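Local coordinates for protein RTX toxin (Vibrio vulnificus CMCP6, PDB 6A7H) that probably acts as an effector of the RTX toxin that inactivates the host small GTPases Ras and Rap1 by site-specific endoproteolysis, at residues A[151-156]-A[189-194]. Sequence-based numbering, arbitrary orientation.
Sequences AKYHVD and VHLGYS
With CG beside the backbone N in both His154 (chi1 -47°) and His190 (chi1 -53°), the two imidazoles lean together from the non-hydrogen-bonded pair of an antiparallel sheet, joining outer strand 153-156 to central strand 188-191. Their ND1 atoms share a hydrogen bond of 2.9 Å, each lying near the plane of the other ring at its edge. The rings meet rim to rim with planes at 68°; one ND1 must donate and the other accept, and Asp239, bonded to His154 NE2, would be expected to polarise that ring.

Two-way backbone bonds join Val155 with Val189 and Tyr153 with Leu191, on either side of the histidine pair. The strand begins in a classic beta bulge, where Lys152 N and Tyr153 N both donate to Leu191 O, at 2.8 Å and 3.2 Å. On the face that carries Tyr153, Val155, Val189 and Leu191, helix 229-237 packs against Tyr153 and Val155. From the bulge, the Lys152 side chain runs alongside the turn into helix 195-199, its CD 3.6 Å from Ser194 N. The Tyr153 ring meets the same turn with its edge: its hydroxyl bonds Tyr195 N, and its carbon CE2 lies 3.3 Å from Tyr193 O, near the ring plane.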
# COMPACT_ATOMS: atom_id res chain seq x y z
N ALA A 151 10.22 -8.70 -9.52
CA ALA A 151 10.82 -7.38 -9.63
C ALA A 151 9.76 -6.30 -9.41
O ALA A 151 8.62 -6.42 -9.90
CB ALA A 151 11.49 -7.22 -10.97
N LYS A 152 10.13 -5.26 -8.67
CA LYS A 152 9.25 -4.14 -8.44
C LYS A 152 9.69 -2.97 -9.30
O LYS A 152 8.88 -2.15 -9.73
CB LYS A 152 9.23 -3.75 -6.95
CG LYS A 152 8.60 -4.82 -6.05
CD LYS A 152 8.36 -4.32 -4.62
CE LYS A 152 8.23 -5.48 -3.63
NZ LYS A 152 7.26 -6.51 -4.08
N TYR A 153 11.00 -2.91 -9.57
CA TYR A 153 11.56 -1.88 -10.42
C TYR A 153 12.61 -2.44 -11.38
O TYR A 153 13.32 -3.42 -11.08
CB TYR A 153 12.23 -0.76 -9.62
CG TYR A 153 11.48 -0.15 -8.47
CD1 TYR A 153 10.55 0.87 -8.68
CD2 TYR A 153 11.75 -0.55 -7.17
CE1 TYR A 153 9.87 1.46 -7.59
CE2 TYR A 153 11.10 0.04 -6.10
CZ TYR A 153 10.16 1.03 -6.31
OH TYR A 153 9.52 1.58 -5.21
N HIS A 154 12.73 -1.78 -12.52
CA HIS A 154 13.83 -2.04 -13.43
C HIS A 154 14.50 -0.71 -13.68
O HIS A 154 14.08 0.05 -14.56
CB HIS A 154 13.34 -2.67 -14.72
CG HIS A 154 12.39 -3.80 -14.50
ND1 HIS A 154 12.82 -5.09 -14.26
CD2 HIS A 154 11.04 -3.84 -14.48
CE1 HIS A 154 11.77 -5.87 -14.12
NE2 HIS A 154 10.68 -5.14 -14.25
N VAL A 155 15.53 -0.43 -12.88
CA VAL A 155 16.18 0.88 -12.84
C VAL A 155 17.48 0.94 -13.64
O VAL A 155 18.45 0.25 -13.33
CB VAL A 155 16.48 1.28 -11.38
CG1 VAL A 155 17.22 2.63 -11.33
CG2 VAL A 155 15.17 1.28 -10.56
N ASP A 156 17.48 1.77 -14.68
CA ASP A 156 18.71 2.07 -15.42
C ASP A 156 19.58 3.01 -14.60
O ASP A 156 19.24 4.17 -14.41
CB ASP A 156 18.38 2.68 -16.78
CG ASP A 156 19.62 3.11 -17.55
OD1 ASP A 156 20.75 2.66 -17.23
OD2 ASP A 156 19.47 3.91 -18.50
N VAL A 189 19.48 -2.47 -12.76
CA VAL A 189 19.22 -3.42 -11.70
C VAL A 189 17.75 -3.79 -11.77
O VAL A 189 16.88 -2.92 -11.91
CB VAL A 189 19.58 -2.85 -10.32
CG1 VAL A 189 18.93 -1.46 -10.09
CG2 VAL A 189 19.18 -3.84 -9.25
N HIS A 190 17.48 -5.09 -11.72
CA HIS A 190 16.14 -5.61 -11.51
C HIS A 190 15.95 -5.81 -10.00
O HIS A 190 16.60 -6.65 -9.38
CB HIS A 190 15.94 -6.90 -12.31
CG HIS A 190 16.29 -6.76 -13.76
ND1 HIS A 190 15.52 -6.02 -14.64
CD2 HIS A 190 17.34 -7.21 -14.47
CE1 HIS A 190 16.07 -6.06 -15.84
NE2 HIS A 190 17.18 -6.77 -15.77
N LEU A 191 15.09 -5.00 -9.40
CA LEU A 191 15.08 -4.83 -7.95
C LEU A 191 13.79 -5.32 -7.28
O LEU A 191 12.69 -4.91 -7.65
CB LEU A 191 15.29 -3.35 -7.62
CG LEU A 191 15.46 -2.92 -6.17
CD1 LEU A 191 16.61 -3.69 -5.52
CD2 LEU A 191 15.73 -1.44 -6.16
N GLY A 192 13.94 -6.20 -6.28
CA GLY A 192 12.80 -6.87 -5.67
C GLY A 192 12.29 -6.26 -4.37
O GLY A 192 11.43 -6.84 -3.71
N TYR A 193 12.80 -5.08 -4.02
CA TYR A 193 12.34 -4.36 -2.83
C TYR A 193 11.70 -3.04 -3.24
O TYR A 193 12.14 -2.41 -4.21
CB TYR A 193 13.50 -4.11 -1.85
CG TYR A 193 14.29 -5.36 -1.56
CD1 TYR A 193 13.89 -6.24 -0.56
CD2 TYR A 193 15.43 -5.68 -2.30
CE1 TYR A 193 14.60 -7.38 -0.29
CE2 TYR A 193 16.14 -6.84 -2.05
CZ TYR A 193 15.71 -7.69 -1.04
OH TYR A 193 16.40 -8.84 -0.77
N SER A 194 10.67 -2.63 -2.51
CA SER A 194 10.09 -1.30 -2.65
C SER A 194 10.97 -0.24 -2.00
O SER A 194 11.82 -0.55 -1.16
CB SER A 194 8.71 -1.24 -2.02
OG SER A 194 8.82 -1.38 -0.61